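Local coordinates for formiminoglutamase (Trypanosoma cruzi, PDB 4MYK), which hydrolyses N-formimino-L-glutamate as an arginase-like enzyme with two manganese ions in its active site, at residues Gly138-Val151 with Arg179-Gly191. The protein carries 1 engineered substitution. Residues are numbered along the deposited sequence; the frame is centred on the assembly and turned at random.
Sequences GDVGVINVDSHLDV and RFVEFACQGSQCG. With MN (manganese (II) ion), chain C.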
loop_
_atom_site.group_PDB
_atom_site.type_symbol
_atom_site.label_atom_id
_atom_site.label_comp_id
_atom_site.label_asym_id
_atom_site.label_seq_id
_atom_site.Cartn_x
_atom_site.Cartn_y
_atom_site.Cartn_z
ATOM N N GLY A 138 -26.961 25.383 -18.901
ATOM C CA GLY A 138 -27.896 24.984 -17.860
ATOM C C GLY A 138 -28.091 23.493 -17.662
ATOM O O GLY A 138 -28.834 23.081 -16.777
ATOM N N ASP A 139 -27.419 22.682 -18.474
ATOM C CA ASP A 139 -27.603 21.230 -18.433
ATOM C C ASP A 139 -26.310 20.470 -18.099
ATOM O O ASP A 139 -26.053 19.400 -18.662
ATOM C CB ASP A 139 -28.171 20.729 -19.769
ATOM C CG ASP A 139 -28.947 19.432 -19.627
ATOM O OD1 ASP A 139 -29.238 19.007 -18.491
ATOM O OD2 ASP A 139 -29.281 18.841 -20.666
ATOM N N VAL A 140 -25.509 21.014 -17.186
ATOM C CA VAL A 140 -24.231 20.406 -16.852
ATOM C C VAL A 140 -24.264 19.731 -15.482
ATOM O O VAL A 140 -24.854 20.251 -14.536
ATOM C CB VAL A 140 -23.091 21.449 -16.871
ATOM C CG1 VAL A 140 -21.774 20.821 -16.416
ATOM C CG2 VAL A 140 -22.951 22.058 -18.250
ATOM N N GLY A 141 -23.636 18.562 -15.402
ATOM C CA GLY A 141 -23.374 17.896 -14.140
ATOM C C GLY A 141 -21.881 17.875 -13.835
ATOM O O GLY A 141 -21.052 17.903 -14.739
ATOM N N VAL A 142 -21.534 17.838 -12.556
ATOM C CA VAL A 142 -20.129 17.863 -12.143
ATOM C C VAL A 142 -19.855 16.911 -10.971
ATOM O O VAL A 142 -20.578 16.916 -9.970
ATOM C CB VAL A 142 -19.662 19.306 -11.765
ATOM C CG1 VAL A 142 -18.182 19.317 -11.302
ATOM C CG2 VAL A 142 -19.878 20.268 -12.921
ATOM N N ILE A 143 -18.815 16.091 -11.108
ATOM C CA ILE A 143 -18.334 15.289 -9.984
ATOM C C ILE A 143 -16.874 15.605 -9.630
ATOM O O ILE A 143 -15.988 15.575 -10.493
ATOM C CB ILE A 143 -18.557 13.761 -10.193
ATOM C CG1 ILE A 143 -17.949 12.962 -9.033
ATOM C CG2 ILE A 143 -18.015 13.292 -11.547
ATOM C CD1 ILE A 143 -18.279 11.475 -9.084
ATOM N N ASN A 144 -16.645 15.939 -8.360
ATOM C CA ASN A 144 -15.303 16.163 -7.836
ATOM C C ASN A 144 -14.852 14.949 -7.014
ATOM O O ASN A 144 -15.300 14.753 -5.876
ATOM C CB ASN A 144 -15.257 17.466 -6.999
ATOM C CG ASN A 144 -13.861 17.789 -6.445
ATOM O OD1 ASN A 144 -12.839 17.434 -7.031
ATOM N ND2 ASN A 144 -13.825 18.471 -5.314
ATOM N N VAL A 145 -13.992 14.130 -7.624
ATOM C CA VAL A 145 -13.287 13.053 -6.933
ATOM C C VAL A 145 -12.079 13.658 -6.224
ATOM O O VAL A 145 -11.117 14.101 -6.874
ATOM C CB VAL A 145 -12.797 11.950 -7.907
ATOM C CG1 VAL A 145 -12.113 10.800 -7.129
ATOM C CG2 VAL A 145 -13.956 11.431 -8.757
ATOM N N ASP A 146 -12.132 13.677 -4.895
ATOM C CA ASP A 146 -11.205 14.482 -4.133
ATOM C C ASP A 146 -11.346 14.127 -2.670
ATOM O O ASP A 146 -12.461 14.044 -2.161
ATOM C CB ASP A 146 -11.546 15.952 -4.354
ATOM C CG ASP A 146 -10.449 16.872 -3.931
ATOM O OD1 ASP A 146 -9.495 16.408 -3.272
ATOM O OD2 ASP A 146 -10.544 18.064 -4.268
ATOM N N SER A 147 -10.215 13.901 -1.999
ATOM C CA SER A 147 -10.220 13.626 -0.562
ATOM C C SER A 147 -10.537 14.910 0.188
ATOM O O SER A 147 -10.854 14.897 1.375
ATOM C CB SER A 147 -8.882 13.041 -0.096
ATOM O OG SER A 147 -7.806 13.940 -0.289
ATOM N N HIS A 148 -10.443 16.019 -0.536
ATOM C CA HIS A 148 -10.684 17.342 0.012
ATOM C C HIS A 148 -12.030 17.883 -0.466
ATOM O O HIS A 148 -12.503 17.578 -1.565
ATOM C CB HIS A 148 -9.553 18.318 -0.361
ATOM C CG HIS A 148 -8.195 17.869 0.081
ATOM N ND1 HIS A 148 -7.250 17.384 -0.794
ATOM C CD2 HIS A 148 -7.628 17.814 1.310
ATOM C CE1 HIS A 148 -6.158 17.054 -0.127
ATOM N NE2 HIS A 148 -6.363 17.301 1.155
ATOM N N LEU A 149 -12.644 18.671 0.403
ATOM C CA LEU A 149 -13.850 19.402 0.091
ATOM C C LEU A 149 -13.570 20.831 0.543
ATOM O O LEU A 149 -13.868 21.210 1.675
ATOM C CB LEU A 149 -15.037 18.764 0.818
ATOM C CG LEU A 149 -16.255 19.554 1.289
ATOM C CD1 LEU A 149 -16.643 20.676 0.327
ATOM C CD2 LEU A 149 -17.410 18.581 1.523
ATOM N N ASP A 150 -12.952 21.601 -0.352
ATOM C CA ASP A 150 -12.471 22.949 -0.051
ATOM C C ASP A 150 -13.214 23.977 -0.896
ATOM O O ASP A 150 -13.014 24.071 -2.110
ATOM C CB ASP A 150 -10.965 23.035 -0.304
ATOM C CG ASP A 150 -10.381 24.367 0.099
ATOM O OD1 ASP A 150 -11.153 25.313 0.343
ATOM O OD2 ASP A 150 -9.141 24.469 0.162
ATOM N N VAL A 151 -14.083 24.751 -0.258
ATOM C CA VAL A 151 -14.964 25.604 -1.028
ATOM C C VAL A 151 -15.162 26.975 -0.387
ATOM O O VAL A 151 -16.273 27.488 -0.344
ATOM C CB VAL A 151 -16.318 24.896 -1.288
ATOM C CG1 VAL A 151 -17.088 25.603 -2.372
ATOM C CG2 VAL A 151 -16.082 23.451 -1.705
ATOM N N ARG A 179 -26.848 18.723 -9.054
ATOM C CA ARG A 179 -26.072 17.899 -9.985
ATOM C C ARG A 179 -24.570 17.951 -9.706
ATOM O O ARG A 179 -23.750 17.692 -10.579
ATOM C CB ARG A 179 -26.407 18.262 -11.431
ATOM C CG ARG A 179 -27.827 17.841 -11.794
ATOM C CD ARG A 179 -28.252 18.361 -13.145
ATOM N NE ARG A 179 -27.421 17.839 -14.221
ATOM C CZ ARG A 179 -27.627 18.111 -15.504
ATOM N NH1 ARG A 179 -28.638 18.894 -15.854
ATOM N NH2 ARG A 179 -26.830 17.602 -16.430
ATOM N N PHE A 180 -24.238 18.264 -8.458
ATOM C CA PHE A 180 -22.851 18.298 -8.015
ATOM C C PHE A 180 -22.565 17.263 -6.929
ATOM O O PHE A 180 -23.241 17.204 -5.908
ATOM C CB PHE A 180 -22.455 19.701 -7.550
ATOM C CG PHE A 180 -21.078 19.773 -6.970
ATOM C CD1 PHE A 180 -19.970 19.516 -7.751
ATOM C CD2 PHE A 180 -20.889 20.102 -5.643
ATOM C CE1 PHE A 180 -18.698 19.579 -7.211
ATOM C CE2 PHE A 180 -19.617 20.168 -5.103
ATOM C CZ PHE A 180 -18.524 19.908 -5.888
ATOM N N VAL A 181 -21.554 16.440 -7.167
ATOM C CA VAL A 181 -21.167 15.425 -6.200
ATOM C C VAL A 181 -19.699 15.569 -5.784
ATOM O O VAL A 181 -18.808 15.705 -6.622
ATOM C CB VAL A 181 -21.426 14.001 -6.732
ATOM C CG1 VAL A 181 -20.949 12.966 -5.727
ATOM C CG2 VAL A 181 -22.900 13.816 -7.042
ATOM N N GLU A 182 -19.476 15.572 -4.474
ATOM C CA GLU A 182 -18.146 15.447 -3.898
ATOM C C GLU A 182 -17.952 13.966 -3.648
ATOM O O GLU A 182 -18.696 13.363 -2.880
ATOM C CB GLU A 182 -18.057 16.205 -2.575
ATOM C CG GLU A 182 -18.295 17.707 -2.684
ATOM C CD GLU A 182 -17.049 18.489 -3.081
ATOM O OE1 GLU A 182 -16.122 17.907 -3.673
ATOM O OE2 GLU A 182 -16.998 19.704 -2.797
ATOM N N PHE A 183 -16.965 13.379 -4.311
ATOM C CA PHE A 183 -16.802 11.936 -4.302
ATOM C C PHE A 183 -15.521 11.493 -3.609
ATOM O O PHE A 183 -14.432 11.932 -3.970
ATOM C CB PHE A 183 -16.814 11.410 -5.730
ATOM C CG PHE A 183 -17.031 9.939 -5.820
ATOM C CD1 PHE A 183 -15.953 9.061 -5.776
ATOM C CD2 PHE A 183 -18.311 9.424 -5.934
ATOM C CE1 PHE A 183 -16.149 7.699 -5.847
ATOM C CE2 PHE A 183 -18.515 8.059 -6.009
ATOM C CZ PHE A 183 -17.435 7.194 -5.969
ATOM N N ALA A 184 -15.670 10.625 -2.611
ATOM C CA ALA A 184 -14.539 10.085 -1.852
ATOM C C ALA A 184 -13.853 11.148 -1.011
ATOM O O ALA A 184 -12.649 11.084 -0.776
ATOM C CB ALA A 184 -13.533 9.421 -2.776
ATOM N N CYS A 185 -14.621 12.131 -0.567
ATOM C CA CYS A 185 -14.111 13.119 0.364
ATOM C C CYS A 185 -13.936 12.499 1.761
ATOM O O CYS A 185 -14.598 11.515 2.105
ATOM C CB CYS A 185 -15.027 14.349 0.398
ATOM S SG CYS A 185 -16.778 13.953 0.549
ATOM N N GLN A 186 -13.036 13.082 2.548
ATOM C CA GLN A 186 -12.644 12.524 3.839
ATOM C C GLN A 186 -13.025 13.445 5.016
ATOM O O GLN A 186 -12.578 14.587 5.070
ATOM C CB GLN A 186 -11.145 12.203 3.828
ATOM C CG GLN A 186 -10.821 11.096 2.847
ATOM C CD GLN A 186 -9.371 10.667 2.878
ATOM O OE1 GLN A 186 -8.689 10.809 3.886
ATOM N NE2 GLN A 186 -8.891 10.134 1.766
ATOM N N GLY A 187 -13.848 12.945 5.943
ATOM C CA GLY A 187 -14.336 13.739 7.063
ATOM C C GLY A 187 -13.278 14.341 7.986
ATOM O O GLY A 187 -13.540 15.299 8.712
ATOM N N SER A 188 -12.075 13.780 7.955
ATOM C CA SER A 188 -10.954 14.283 8.748
ATOM C C SER A 188 -10.305 15.507 8.113
ATOM O O SER A 188 -9.432 16.138 8.709
ATOM C CB SER A 188 -9.903 13.192 8.878
ATOM O OG SER A 188 -9.673 12.614 7.607
ATOM N N GLN A 189 -10.740 15.818 6.897
ATOM C CA GLN A 189 -10.160 16.876 6.080
ATOM C C GLN A 189 -11.219 17.795 5.501
ATOM O O GLN A 189 -10.944 18.500 4.531
ATOM C CB GLN A 189 -9.422 16.272 4.884
ATOM C CG GLN A 189 -8.107 15.620 5.190
ATOM C CD GLN A 189 -7.190 15.665 3.994
ATOM O OE1 GLN A 189 -6.045 16.116 4.094
ATOM N NE2 GLN A 189 -7.696 15.224 2.840
ATOM N N CYS A 190 -12.430 17.776 6.051
ATOM C CA CYS A 190 -13.484 18.613 5.500
ATOM C C CYS A 190 -14.180 19.497 6.540
ATOM O O CYS A 190 -14.859 19.015 7.449
ATOM C CB CYS A 190 -14.467 17.774 4.675
ATOM S SG CYS A 190 -13.672 17.009 3.206
ATOM N N GLY A 191 -13.984 20.809 6.396
ATOM C CA GLY A 191 -14.593 21.769 7.296
ATOM C C GLY A 191 -16.090 21.544 7.288
ATOM O O GLY A 191 -16.647 21.170 6.256
HETATM MN MN MN C . -7.439 17.090 -3.043
HETATM O O HOH W 1 -14.935 15.545 -2.548
HETATM O O HOH W 2 -11.131 20.152 2.731
HETATM O O HOH W 3 -12.033 22.168 4.193
HETATM O O HOH W 4 -7.440 19.492 -3.063
#
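Two neighbouring parallel strands of the arginase/deacetylase alpha/beta fold, 141-145 and 180-183, pair here, and the first leads at its C-terminal end into the manganese ligands. A backbone ladder runs from V142 N on R179 O to D146 N on F183 O, its shortest rung F183 N to N144 O at 2.7 Å. R179 bends at chi3 (62°), and its NH1 forms a salt bridge with D139 OD1 (2.7 Å), taking the anti lone pair near the guanidinium plane, with the carboxylate almost perpendicular to it. On one face of the sheet, N144 ND2 donates to the syn lone pair of E182 OE1 (2.9 Å), and water 1 lies 2.9 Å from both E182 OE1 and D146 O. Beyond the strands, D146 OD1 (2.2 Å) and H148 ND1 (2.3 Å) bind one of the two manganese ions; D146 also serves the other, with N122 and D236, and its OD1 accepts from H148 N, closing an Asx turn. D236, at the end of strand 231-236, and D238, beyond it, complete the protein ligands of the first ion. That strand flanks 141-145 opposite 180-183, helix 165-170 covers the V142 and F180 face, and helix 216-227 covers I143 and F183.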